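Local coordinates for concanavalin A-like lectin protein kinase family protein (Theobroma cacao, PDB 6CTH) that probably phosphorylates proteins on serine or threonine as an ATP-dependent kinase, and here holds magnesium and a small-molecule inhibitor in its kinase domain, at residues L138-K143 against G192-E197; S198-F203 against L276-R281; V181-P186 against G213-E218; K72-L77 against A123-Y128. All blocks are in the same frame, centred on the assembly; numbering follows the deposited sequence.

Interaction 1. Residues L138-K143 against G192-E197. With MG (magnesium ion), chain C.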
loop_
_atom_site.group_PDB
_atom_site.type_symbol
_atom_site.label_atom_id
_atom_site.label_comp_id
_atom_site.label_asym_id
_atom_site.label_seq_id
_atom_site.Cartn_x
_atom_site.Cartn_y
_atom_site.Cartn_z
ATOM N N LEU A 138 -6.778 -4.736 -10.622
ATOM C CA LEU A 138 -7.305 -4.384 -9.305
ATOM C C LEU A 138 -6.332 -4.985 -8.342
ATOM O O LEU A 138 -6.025 -6.165 -8.442
ATOM C CB LEU A 138 -8.687 -4.992 -9.093
ATOM C CG LEU A 138 -9.740 -4.539 -10.078
ATOM C CD1 LEU A 138 -11.069 -5.191 -9.733
ATOM C CD2 LEU A 138 -9.884 -3.044 -10.049
ATOM N N HIS A 139 -5.774 -4.159 -7.473
ATOM C CA HIS A 139 -4.700 -4.574 -6.571
ATOM C C HIS A 139 -5.198 -5.463 -5.418
ATOM O O HIS A 139 -4.602 -6.537 -5.121
ATOM C CB HIS A 139 -4.017 -3.316 -6.026
ATOM C CG HIS A 139 -2.821 -3.599 -5.184
ATOM N ND1 HIS A 139 -2.913 -4.084 -3.871
ATOM C CD2 HIS A 139 -1.499 -3.532 -5.476
ATOM C CE1 HIS A 139 -1.685 -4.255 -3.398
ATOM N NE2 HIS A 139 -0.810 -3.952 -4.361
ATOM N N ARG A 140 -6.221 -4.976 -4.733
ATOM C CA ARG A 140 -6.902 -5.716 -3.681
ATOM C C ARG A 140 -6.206 -5.785 -2.330
ATOM O O ARG A 140 -6.742 -6.364 -1.395
ATOM C CB ARG A 140 -7.305 -7.101 -4.178
ATOM C CG ARG A 140 -8.327 -7.036 -5.297
ATOM C CD ARG A 140 -8.716 -8.410 -5.792
ATOM N NE ARG A 140 -9.509 -9.134 -4.812
ATOM C CZ ARG A 140 -9.312 -10.403 -4.483
ATOM N NH1 ARG A 140 -8.341 -11.097 -5.053
ATOM N NH2 ARG A 140 -10.086 -10.980 -3.580
ATOM N N ASP A 141 -5.034 -5.176 -2.215
ATOM C CA ASP A 141 -4.361 -5.143 -0.913
ATOM C C ASP A 141 -3.524 -3.911 -0.693
ATOM O O ASP A 141 -2.377 -3.967 -0.214
ATOM C CB ASP A 141 -3.574 -6.410 -0.699
ATOM C CG ASP A 141 -3.309 -6.715 0.788
ATOM O OD1 ASP A 141 -3.979 -6.143 1.666
ATOM O OD2 ASP A 141 -2.453 -7.588 1.023
ATOM N N ILE A 142 -4.090 -2.781 -1.043
ATOM C CA ILE A 142 -3.432 -1.541 -0.806
ATOM C C ILE A 142 -3.362 -1.270 0.706
ATOM O O ILE A 142 -4.409 -1.204 1.335
ATOM C CB ILE A 142 -4.134 -0.428 -1.564
ATOM C CG1 ILE A 142 -3.981 -0.660 -3.085
ATOM C CG2 ILE A 142 -3.608 0.920 -1.152
ATOM C CD1 ILE A 142 -5.008 0.122 -3.901
ATOM N N LYS A 143 -2.159 -1.069 1.240
ATOM C CA LYS A 143 -1.945 -0.698 2.618
ATOM C C LYS A 143 -0.482 -0.236 2.766
ATOM O O LYS A 143 0.324 -0.478 1.862
ATOM C CB LYS A 143 -2.216 -1.907 3.539
ATOM C CG LYS A 143 -1.464 -3.136 3.179
ATOM C CD LYS A 143 -1.835 -4.348 4.083
ATOM C CE LYS A 143 -1.180 -5.633 3.733
ATOM N NZ LYS A 143 -1.549 -6.759 4.662
ATOM N N GLY A 192 -18.775 -9.318 -1.843
ATOM C CA GLY A 192 -17.596 -10.000 -2.332
ATOM C C GLY A 192 -16.946 -9.357 -3.539
ATOM O O GLY A 192 -15.911 -9.809 -3.979
ATOM N N LYS A 193 -17.532 -8.299 -4.073
ATOM C CA LYS A 193 -17.142 -7.783 -5.398
ATOM C C LYS A 193 -15.973 -6.802 -5.260
ATOM O O LYS A 193 -16.122 -5.795 -4.546
ATOM C CB LYS A 193 -18.343 -7.088 -6.044
ATOM N N ALA A 194 -14.840 -7.092 -5.909
ATOM C CA ALA A 194 -13.713 -6.146 -5.987
ATOM C C ALA A 194 -13.885 -5.243 -7.212
ATOM O O ALA A 194 -14.386 -5.675 -8.216
ATOM C CB ALA A 194 -12.397 -6.859 -6.075
ATOM N N SER A 195 -13.475 -3.997 -7.087
ATOM C CA SER A 195 -13.641 -3.004 -8.166
ATOM C C SER A 195 -12.613 -1.922 -8.033
ATOM O O SER A 195 -11.902 -1.840 -7.040
ATOM C CB SER A 195 -15.027 -2.380 -8.060
ATOM O OG SER A 195 -15.165 -1.727 -6.790
ATOM N N LYS A 196 -12.579 -1.027 -9.022
ATOM C CA LYS A 196 -11.733 0.155 -8.892
ATOM C C LYS A 196 -12.089 0.919 -7.602
ATOM O O LYS A 196 -11.215 1.374 -6.897
ATOM C CB LYS A 196 -11.906 1.094 -10.101
ATOM C CG LYS A 196 -11.368 0.491 -11.406
ATOM C CD LYS A 196 -11.665 1.400 -12.616
ATOM C CE LYS A 196 -11.324 0.640 -13.899
ATOM N NZ LYS A 196 -11.811 1.435 -15.093
ATOM N N GLU A 197 -13.373 0.986 -7.317
ATOM C CA GLU A 197 -13.893 1.717 -6.141
ATOM C C GLU A 197 -13.462 1.057 -4.799
ATOM O O GLU A 197 -13.239 1.760 -3.801
ATOM C CB GLU A 197 -15.415 1.838 -6.214
ATOM C CG GLU A 197 -15.964 2.768 -7.299
ATOM C CD GLU A 197 -15.810 2.191 -8.681
ATOM O OE1 GLU A 197 -15.823 0.949 -8.823
ATOM O OE2 GLU A 197 -15.577 2.956 -9.661
HETATM MG MG MG C . -1.229 -9.052 0.441
HETATM O O HOH W 1 -0.066 -8.722 2.061
HETATM O O HOH W 2 -2.512 -10.350 1.448
HETATM O O HOH W 3 -0.160 -10.865 -0.221
HETATM O O HOH W 4 -2.211 -9.345 -1.400
#
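The catalytic loop of a protein kinase, which carries the HRD sequence H139-R140-D141, meets the start of helix 196-212 here through L138 and R140. L138 points at the opposing backbone and splits its two methyls over it: CD2 approaches N of K196 at 3.5 Å, while CD1 lies 3.7 Å from O of A194. With CG beside its own backbone N (chi1 -61°) and the chain then straight, the branched end is delivered across the backbone of A194-S195-K196. The R140 chain bends at chi3 (70°), so that CG, CD and NE all lie near A194 CB, NE at 3.9 Å. Its guanidinium is held from the activation segment, NH1 by the carbonyl of L162 and NH2 by that of L176.

S195 turns its side chain away from the loop and serves as N-cap of helix 196-212. With S198 it forms a capping box, since S195 OG caps the backbone N of S198 and S198 OG accepts from N of S195. This helix is the central one of the kinase C-lobe, and its D199 takes the backbone N-H groups of both H139 and R140.

Within the loop, ND1 of H139 accepts from N of D141 at 2.9 Å, the donor lying close to the imidazole plane. D141 OD2 binds magnesium at 2.0 Å; four waters and D159 complete the sphere. K143, extended beyond CG, reaches the same carboxylate, yet its NZ makes a long salt bridge to D141 OD2, 3.8 Å; T180 OG1 is hydrogen-bonded to both NZ and D141 OD1.

Interaction 2. Residues S198-F203 against L276-R281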
loop_
_atom_site.group_PDB
_atom_site.type_symbol
_atom_site.label_atom_id
_atom_site.label_comp_id
_atom_site.label_asym_id
_atom_site.label_seq_id
_atom_site.Cartn_x
_atom_site.Cartn_y
_atom_site.Cartn_z
ATOM N N SER A 198 -13.368 -0.262 -4.750
ATOM C CA SER A 198 -12.814 -0.913 -3.561
ATOM C C SER A 198 -11.303 -0.613 -3.356
ATOM O O SER A 198 -10.878 -0.411 -2.237
ATOM C CB SER A 198 -13.172 -2.417 -3.460
ATOM O OG SER A 198 -12.480 -3.203 -4.412
ATOM N N ASP A 199 -10.557 -0.512 -4.451
ATOM C CA ASP A 199 -9.163 -0.109 -4.389
ATOM C C ASP A 199 -9.065 1.347 -3.907
ATOM O O ASP A 199 -8.199 1.681 -3.114
ATOM C CB ASP A 199 -8.500 -0.233 -5.762
ATOM C CG ASP A 199 -7.814 -1.569 -5.972
ATOM O OD1 ASP A 199 -7.802 -2.400 -5.045
ATOM O OD2 ASP A 199 -7.281 -1.782 -7.077
ATOM N N VAL A 200 -9.951 2.216 -4.405
ATOM C CA VAL A 200 -9.954 3.632 -4.008
ATOM C C VAL A 200 -10.271 3.738 -2.485
ATOM O O VAL A 200 -9.693 4.539 -1.822
ATOM C CB VAL A 200 -10.885 4.481 -4.924
ATOM C CG1 VAL A 200 -11.245 5.812 -4.292
ATOM C CG2 VAL A 200 -10.191 4.686 -6.259
ATOM N N TYR A 201 -11.150 2.902 -1.975
ATOM C CA TYR A 201 -11.460 2.862 -0.513
ATOM C C TYR A 201 -10.165 2.623 0.262
ATOM O O TYR A 201 -9.815 3.413 1.156
ATOM C CB TYR A 201 -12.517 1.836 -0.250
ATOM C CG TYR A 201 -12.812 1.743 1.256
ATOM C CD1 TYR A 201 -11.996 1.016 2.107
ATOM C CD2 TYR A 201 -13.871 2.452 1.783
ATOM C CE1 TYR A 201 -12.256 0.994 3.468
ATOM C CE2 TYR A 201 -14.124 2.451 3.148
ATOM C CZ TYR A 201 -13.335 1.697 3.944
ATOM O OH TYR A 201 -13.596 1.682 5.328
ATOM N N SER A 202 -9.392 1.601 -0.132
ATOM C CA SER A 202 -8.135 1.303 0.556
ATOM C C SER A 202 -7.177 2.473 0.462
ATOM O O SER A 202 -6.522 2.807 1.417
ATOM C CB SER A 202 -7.449 0.080 -0.049
ATOM O OG SER A 202 -8.332 -1.035 -0.134
ATOM N N PHE A 203 -7.086 3.100 -0.722
ATOM C CA PHE A 203 -6.258 4.299 -0.877
ATOM C C PHE A 203 -6.653 5.418 0.121
ATOM O O PHE A 203 -5.779 6.095 0.697
ATOM C CB PHE A 203 -6.371 4.827 -2.355
ATOM C CG PHE A 203 -5.722 6.171 -2.584
ATOM C CD1 PHE A 203 -4.398 6.265 -2.929
ATOM C CD2 PHE A 203 -6.451 7.337 -2.422
ATOM C CE1 PHE A 203 -3.786 7.510 -3.102
ATOM C CE2 PHE A 203 -5.847 8.578 -2.579
ATOM C CZ PHE A 203 -4.513 8.663 -2.934
ATOM N N LEU A 276 -20.303 6.759 -4.468
ATOM C CA LEU A 276 -19.929 8.139 -4.197
ATOM C C LEU A 276 -18.446 8.360 -4.154
ATOM O O LEU A 276 -17.996 9.487 -3.902
ATOM C CB LEU A 276 -20.543 8.559 -2.846
ATOM C CG LEU A 276 -22.074 8.455 -2.709
ATOM C CD1 LEU A 276 -22.544 9.098 -1.387
ATOM C CD2 LEU A 276 -22.788 9.144 -3.863
ATOM N N ARG A 277 -17.644 7.296 -4.354
ATOM C CA ARG A 277 -16.210 7.446 -4.357
ATOM C C ARG A 277 -15.736 7.962 -5.704
ATOM O O ARG A 277 -16.343 7.648 -6.742
ATOM C CB ARG A 277 -15.514 6.101 -4.055
ATOM C CG ARG A 277 -15.853 5.544 -2.662
ATOM C CD ARG A 277 -15.233 4.195 -2.391
ATOM N NE ARG A 277 -15.960 3.531 -1.313
ATOM C CZ ARG A 277 -16.270 2.250 -1.292
ATOM N NH1 ARG A 277 -15.800 1.414 -2.202
ATOM N NH2 ARG A 277 -17.043 1.805 -0.342
ATOM N N PRO A 278 -14.651 8.752 -5.701
ATOM C CA PRO A 278 -14.088 9.270 -6.930
ATOM C C PRO A 278 -13.315 8.225 -7.710
ATOM O O PRO A 278 -12.933 7.203 -7.150
ATOM C CB PRO A 278 -13.101 10.316 -6.434
ATOM C CG PRO A 278 -12.627 9.771 -5.101
ATOM C CD PRO A 278 -13.850 9.140 -4.532
ATOM N N SER A 279 -13.045 8.527 -8.980
ATOM C CA SER A 279 -12.010 7.849 -9.702
ATOM C C SER A 279 -10.651 8.333 -9.220
ATOM O O SER A 279 -10.494 9.446 -8.708
ATOM C CB SER A 279 -12.105 8.083 -11.206
ATOM O OG SER A 279 -11.827 9.433 -11.544
ATOM N N ILE A 280 -9.610 7.516 -9.432
ATOM C CA ILE A 280 -8.298 7.939 -8.980
ATOM C C ILE A 280 -7.821 9.176 -9.800
ATOM O O ILE A 280 -7.086 10.000 -9.287
ATOM C CB ILE A 280 -7.269 6.787 -8.975
ATOM C CG1 ILE A 280 -6.013 7.180 -8.198
ATOM C CG2 ILE A 280 -6.963 6.314 -10.379
ATOM C CD1 ILE A 280 -6.230 7.319 -6.725
ATOM N N ARG A 281 -8.220 9.290 -11.053
ATOM C CA ARG A 281 -7.876 10.489 -11.812
ATOM C C ARG A 281 -8.474 11.765 -11.182
ATOM O O ARG A 281 -7.795 12.792 -11.095
ATOM C CB ARG A 281 -8.272 10.339 -13.285
ATOM C CG ARG A 281 -7.749 11.465 -14.140
ATOM C CD ARG A 281 -8.071 11.272 -15.620
ATOM N NE ARG A 281 -7.675 9.988 -16.217
ATOM C CZ ARG A 281 -6.504 9.728 -16.738
ATOM N NH1 ARG A 281 -5.542 10.600 -16.631
ATOM N NH2 ARG A 281 -6.297 8.553 -17.261
#
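S198 opens the contact with its backbone: its N lies 3.9 Å from NH1 of R277, near the guanidinium plane and at its edge. Two residues on, V200 straddles a carbonyl oxygen. Its CG1 is 3.6 Å from O of P278 and its CG2 3.8 Å from the same atom, and CG1 also brushes the proline ring at CD. Helix 256-269 adds C269 to this packing.

Y201 meets the flat end of R277. The arginine runs extended from CG to NE, which carries its guanidinium under the tyrosine: Y201 CD2 sits 3.6 Å above the guanidinium plane, offset toward the rim, and CB lies over the same face, 3.8 Å from NH1. The phenol ring and the guanidinium are steeply inclined, their planes 66° apart, so this is not a stack.

F203, at the far end, receives I280. The isoleucine bends at chi2 (69°), bringing its tip round to the ring, and CD1 rests 4.1 Å from the F203 centroid, just 1° off the ring normal, a textbook CH-pi contact over the face.

The buried charge of R277 is met by a salt bridge from NH1 to E187, while NE donates to the carbonyl of H271. E187 is the glutamate of the APE sequence A185-P186-E187, and its pairing with an arginine shortly before the final helix is a hallmark of the protein kinase C-lobe.

Interaction 3. Residues V181-P186 against G213-E218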
loop_
_atom_site.group_PDB
_atom_site.type_symbol
_atom_site.label_atom_id
_atom_site.label_comp_id
_atom_site.label_asym_id
_atom_site.label_seq_id
_atom_site.Cartn_x
_atom_site.Cartn_y
_atom_site.Cartn_z
ATOM N N VAL A 181 -8.067 -6.729 6.751
ATOM C CA VAL A 181 -9.011 -6.095 7.639
ATOM C C VAL A 181 -8.530 -4.694 8.009
ATOM O O VAL A 181 -7.357 -4.562 8.404
ATOM C CB VAL A 181 -9.147 -7.075 8.887
ATOM C CG1 VAL A 181 -9.636 -6.322 10.096
ATOM C CG2 VAL A 181 -10.142 -8.118 8.440
ATOM N N GLY A 182 -9.395 -3.700 7.838
ATOM C CA GLY A 182 -9.104 -2.278 8.079
ATOM C C GLY A 182 -8.927 -1.462 6.795
ATOM O O GLY A 182 -8.934 -0.225 6.818
ATOM N N TYR A 183 -8.716 -2.186 5.700
ATOM C CA TYR A 183 -8.576 -1.588 4.354
ATOM C C TYR A 183 -9.613 -2.048 3.368
ATOM O O TYR A 183 -9.511 -1.674 2.149
ATOM C CB TYR A 183 -7.184 -1.923 3.766
ATOM C CG TYR A 183 -6.177 -1.502 4.733
ATOM C CD1 TYR A 183 -5.681 -0.217 4.740
ATOM C CD2 TYR A 183 -5.801 -2.371 5.770
ATOM C CE1 TYR A 183 -4.800 0.191 5.726
ATOM C CE2 TYR A 183 -4.936 -1.953 6.750
ATOM C CZ TYR A 183 -4.431 -0.688 6.723
ATOM O OH TYR A 183 -3.604 -0.335 7.744
ATOM N N MET A 184 -10.596 -2.816 3.824
ATOM C CA MET A 184 -11.568 -3.406 2.939
ATOM C C MET A 184 -12.870 -2.647 2.951
ATOM O O MET A 184 -13.459 -2.389 4.033
ATOM C CB MET A 184 -11.771 -4.871 3.282
ATOM C CG MET A 184 -10.596 -5.760 2.915
ATOM S SD MET A 184 -10.761 -7.424 3.600
ATOM C CE MET A 184 -11.869 -8.206 2.457
ATOM N N ALA A 185 -13.323 -2.229 1.769
ATOM C CA ALA A 185 -14.582 -1.519 1.639
ATOM C C ALA A 185 -15.766 -2.355 2.111
ATOM O O ALA A 185 -15.745 -3.582 1.980
ATOM C CB ALA A 185 -14.808 -1.118 0.161
ATOM N N PRO A 186 -16.819 -1.700 2.636
ATOM C CA PRO A 186 -17.920 -2.522 3.174
ATOM C C PRO A 186 -18.592 -3.492 2.208
ATOM O O PRO A 186 -18.929 -4.618 2.634
ATOM C CB PRO A 186 -18.939 -1.490 3.726
ATOM C CG PRO A 186 -18.513 -0.204 3.199
ATOM C CD PRO A 186 -17.051 -0.264 2.822
ATOM N N GLY A 213 -0.599 9.615 11.114
ATOM C CA GLY A 213 0.329 8.705 11.751
ATOM C C GLY A 213 -0.317 7.643 12.611
ATOM O O GLY A 213 0.322 7.137 13.530
ATOM N N ARG A 214 -1.578 7.302 12.337
ATOM C CA ARG A 214 -2.354 6.348 13.122
ATOM C C ARG A 214 -2.808 5.221 12.214
ATOM O O ARG A 214 -3.272 5.489 11.089
ATOM C CB ARG A 214 -3.602 7.002 13.697
ATOM C CG ARG A 214 -3.277 8.047 14.750
ATOM C CD ARG A 214 -4.526 8.767 15.210
ATOM N NE ARG A 214 -4.222 9.924 16.062
ATOM C CZ ARG A 214 -3.954 9.881 17.375
ATOM N NH1 ARG A 214 -3.911 8.725 18.037
ATOM N NH2 ARG A 214 -3.705 11.029 18.027
ATOM N N ARG A 215 -2.653 3.981 12.707
ATOM C CA ARG A 215 -3.084 2.826 11.978
ATOM C C ARG A 215 -4.615 2.709 11.969
ATOM O O ARG A 215 -5.292 2.960 13.003
ATOM C CB ARG A 215 -2.424 1.569 12.584
ATOM C CG ARG A 215 -2.539 0.343 11.701
ATOM C CD ARG A 215 -1.946 -0.892 12.364
ATOM N NE ARG A 215 -0.537 -0.783 12.689
ATOM C CZ ARG A 215 0.481 -1.080 11.884
ATOM N NH1 ARG A 215 0.282 -1.451 10.627
ATOM N NH2 ARG A 215 1.733 -1.000 12.350
ATOM N N SER A 216 -5.163 2.290 10.826
ATOM C CA SER A 216 -6.602 2.126 10.640
ATOM C C SER A 216 -7.264 1.323 11.770
ATOM O O SER A 216 -8.295 1.766 12.282
ATOM C CB SER A 216 -6.914 1.377 9.340
ATOM O OG SER A 216 -8.316 1.282 9.174
ATOM N N ILE A 217 -6.705 0.153 12.031
ATOM C CA ILE A 217 -7.280 -0.858 12.969
ATOM C C ILE A 217 -6.872 -0.620 14.430
ATOM O O ILE A 217 -7.367 -1.349 15.295
ATOM C CB ILE A 217 -6.822 -2.319 12.667
ATOM C CG1 ILE A 217 -5.301 -2.460 12.679
ATOM C CG2 ILE A 217 -7.342 -2.830 11.321
ATOM C CD1 ILE A 217 -4.787 -3.890 12.845
ATOM N N GLU A 218 -5.897 0.260 14.685
ATOM C CA GLU A 218 -5.295 0.452 16.063
ATOM C C GLU A 218 -4.849 1.896 16.181
ATOM O O GLU A 218 -3.645 2.193 16.154
ATOM C CB GLU A 218 -4.048 -0.454 16.237
ATOM C CG GLU A 218 -3.310 -0.326 17.589
ATOM C CD GLU A 218 -2.056 -1.188 17.735
ATOM O OE1 GLU A 218 -1.328 -1.486 16.742
ATOM O OE2 GLU A 218 -1.779 -1.527 18.900
#
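G182 and S216 join the P+1 loop of this kinase, the part of the activation segment just before the APE sequence, to the turn that follows helix 196-212. One hydrogen bond spans the gap, from S216 OG to O of G182 at 2.9 Å. The donor comes in well off the carbonyl line, with a C=O...OG angle of 123°, and is tilted 19° from the carbonyl plane. S216 can reach because its OG is anti to its own N (chi1 -178°), which directs the hydroxyl toward the G182 carbonyl. The turn itself is a type I beta turn from R215 to E218, closed by N of E218 donating to O of R215 at 3.2 Å.

A shared acceptor outside the two segments reinforces the link: the carboxylate oxygen OE2 of E209, on helix 196-212, takes both the hydroxyl of Y183 and the backbone N of S216.

The van der Waals part has two patches. At the inner one, the hydroxyl end of Y183 lies beside the turn, its OH 4.1 Å from S216 CB and 4.2 Å from R215 CG; the tyrosine and arginine side chains pass at a slant. At the outer, more exposed one, I217 faces the loop. G182, having no side chain, lets the isoleucine methyl come close: I217 CG2 stands 3.7 Å from CA of G182 and 3.4 Å from O of V181.

Interaction 4. Residues K72-L77 against A123-Y128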
loop_
_atom_site.group_PDB
_atom_site.type_symbol
_atom_site.label_atom_id
_atom_site.label_comp_id
_atom_site.label_asym_id
_atom_site.label_seq_id
_atom_site.Cartn_x
_atom_site.Cartn_y
_atom_site.Cartn_z
ATOM N N LYS A 72 7.223 4.000 -12.423
ATOM C CA LYS A 72 8.103 4.550 -11.383
ATOM C C LYS A 72 7.553 4.316 -9.963
ATOM O O LYS A 72 8.309 4.246 -9.016
ATOM C CB LYS A 72 8.424 6.029 -11.556
ATOM C CG LYS A 72 7.284 6.947 -11.310
ATOM C CD LYS A 72 7.519 8.384 -11.794
ATOM C CE LYS A 72 6.201 9.134 -11.785
ATOM N NZ LYS A 72 5.614 9.442 -10.451
ATOM N N ASN A 73 6.258 4.197 -9.834
ATOM C CA ASN A 73 5.650 4.016 -8.500
ATOM C C ASN A 73 5.156 2.582 -8.284
ATOM O O ASN A 73 4.320 2.362 -7.412
ATOM C CB ASN A 73 4.579 5.033 -8.273
ATOM C CG ASN A 73 5.110 6.467 -8.377
ATOM O OD1 ASN A 73 4.671 7.233 -9.235
ATOM N ND2 ASN A 73 6.095 6.802 -7.553
ATOM N N LEU A 74 5.692 1.623 -9.034
ATOM C CA LEU A 74 5.440 0.212 -8.794
ATOM C C LEU A 74 6.711 -0.575 -8.569
ATOM O O LEU A 74 7.714 -0.378 -9.286
ATOM C CB LEU A 74 4.642 -0.414 -9.919
ATOM C CG LEU A 74 3.230 0.093 -10.132
ATOM C CD1 LEU A 74 2.640 -0.592 -11.342
ATOM C CD2 LEU A 74 2.372 -0.242 -8.923
ATOM N N VAL A 75 6.676 -1.534 -7.622
ATOM C CA VAL A 75 7.811 -2.401 -7.427
ATOM C C VAL A 75 8.011 -3.309 -8.637
ATOM O O VAL A 75 7.029 -3.839 -9.173
ATOM C CB VAL A 75 7.563 -3.284 -6.169
ATOM C CG1 VAL A 75 8.612 -4.367 -6.051
ATOM C CG2 VAL A 75 7.517 -2.403 -4.948
ATOM N N LYS A 76 9.258 -3.419 -9.112
ATOM C CA LYS A 76 9.657 -4.316 -10.212
ATOM C C LYS A 76 10.174 -5.665 -9.741
ATOM O O LYS A 76 10.876 -5.747 -8.711
ATOM C CB LYS A 76 10.781 -3.670 -11.134
ATOM N N LEU A 77 9.772 -6.731 -10.428
ATOM C CA LEU A 77 10.307 -8.048 -10.192
ATOM C C LEU A 77 11.620 -8.169 -10.947
ATOM O O LEU A 77 11.704 -7.746 -12.099
ATOM C CB LEU A 77 9.330 -9.106 -10.666
ATOM C CG LEU A 77 9.592 -10.536 -10.214
ATOM C CD1 LEU A 77 9.492 -10.639 -8.704
ATOM C CD2 LEU A 77 8.639 -11.506 -10.904
ATOM N N ALA A 123 -1.097 7.536 -5.725
ATOM C CA ALA A 123 -2.225 7.832 -6.627
ATOM C C ALA A 123 -1.827 7.560 -8.094
ATOM O O ALA A 123 -2.598 6.966 -8.845
ATOM C CB ALA A 123 -2.722 9.243 -6.469
ATOM N N SER A 124 -0.607 7.951 -8.418
ATOM C CA SER A 124 -0.015 7.693 -9.776
ATOM C C SER A 124 0.049 6.216 -10.072
ATOM O O SER A 124 -0.306 5.769 -11.169
ATOM C CB SER A 124 1.352 8.360 -9.909
ATOM O OG SER A 124 1.159 9.776 -10.007
ATOM N N ALA A 125 0.509 5.428 -9.090
ATOM C CA ALA A 125 0.504 3.969 -9.248
ATOM C C ALA A 125 -0.883 3.417 -9.549
ATOM O O ALA A 125 -1.047 2.591 -10.425
ATOM C CB ALA A 125 1.095 3.302 -8.008
ATOM N N LEU A 126 -1.861 3.847 -8.770
ATOM C CA LEU A 126 -3.221 3.385 -8.925
ATOM C C LEU A 126 -3.810 3.783 -10.276
ATOM O O LEU A 126 -4.548 3.034 -10.873
ATOM C CB LEU A 126 -4.079 3.895 -7.780
ATOM C CG LEU A 126 -5.294 3.055 -7.432
ATOM C CD1 LEU A 126 -4.977 1.576 -7.476
ATOM C CD2 LEU A 126 -5.841 3.446 -6.069
ATOM N N LEU A 127 -3.503 4.988 -10.721
ATOM C CA LEU A 127 -3.996 5.451 -12.033
ATOM C C LEU A 127 -3.470 4.519 -13.118
ATOM O O LEU A 127 -4.195 4.109 -14.018
ATOM C CB LEU A 127 -3.563 6.873 -12.309
ATOM C CG LEU A 127 -4.007 7.472 -13.631
ATOM C CD1 LEU A 127 -5.506 7.553 -13.731
ATOM C CD2 LEU A 127 -3.388 8.865 -13.842
ATOM N N TYR A 128 -2.198 4.211 -13.012
ATOM C CA TYR A 128 -1.559 3.287 -13.975
ATOM C C TYR A 128 -2.228 1.911 -13.941
ATOM O O TYR A 128 -2.592 1.314 -14.974
ATOM C CB TYR A 128 -0.084 3.227 -13.724
ATOM C CG TYR A 128 0.665 2.178 -14.558
ATOM C CD1 TYR A 128 1.022 2.452 -15.853
ATOM C CD2 TYR A 128 1.041 0.940 -14.033
ATOM C CE1 TYR A 128 1.706 1.514 -16.634
ATOM C CE2 TYR A 128 1.725 0.004 -14.789
ATOM C CZ TYR A 128 2.081 0.299 -16.089
ATOM O OH TYR A 128 2.748 -0.660 -16.801
HETATM O O HOH W 5 3.415 11.284 -9.809
#
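N73 and L74 lie along one side of helix 112-132, with polar contacts at the solvent-facing end and apolar ones further in. In the polar group, K72 curls back over its neighbour: NZ donates to OD1 of N73 at 2.7 Å, tilted 16° from the plane of the amide carbonyl. The same NZ donates to a water at 2.9 Å, and this water is hydrogen-bonded to OG of S124 at 2.7 Å, making a bridge from loop to helix. N73 OD1 also packs on the CB of S124, 3.6 Å away. The other end of the asparagine amide, ND2, is taken by the carbonyl of A155, so both ends of the flat group are engaged and its rotation is fixed.

The apolar group centres on A125, whose small side chain lets the loop approach: its CB is 3.4 Å from O of N73 and 3.9 Å from CD2 of L74. L74, with CG anti to its carbonyl carbon (chi1 -65°), divides its methyls between two residues about one helical turn apart: CD2 on A125, and CD1 at 3.5 Å from CD2 of Y128, approaching that ring obliquely. Y128 is steadied from outside by its hydroxyl, bonded to the backbone N of R70, and by the ring of H71.

H71-K72-N73 is the HxN sequence of protein kinases, and its docking on helix 112-132 is the familiar way in which the alphaC-beta4 loop is tied to helix alphaE of the C-lobe.

How the interactions relate
From the N terminus, interaction 4 closes first, spanning 45 residues and joining the loop after helix 54-66 to helix 112-132; it finishes before the other three begin. Interaction 1 then closes 48 residues, from catalytic loop to the start of helix 196-212. Interaction 3 opens inside that loop and ends beyond it, so the two cross; it also crosses interaction 2, whose 72-residue loop begins on helix 196-212 and ends at helix 280-287. Interactions 1 and 2 stand in series but touch at D199, and 2 meets 3 through S202 and Y183. I280 and I142 reach helix 112-132 from interactions 2 and 1, whereas interactions 3 and 4 remain about 10 Å apart at their nearest atoms.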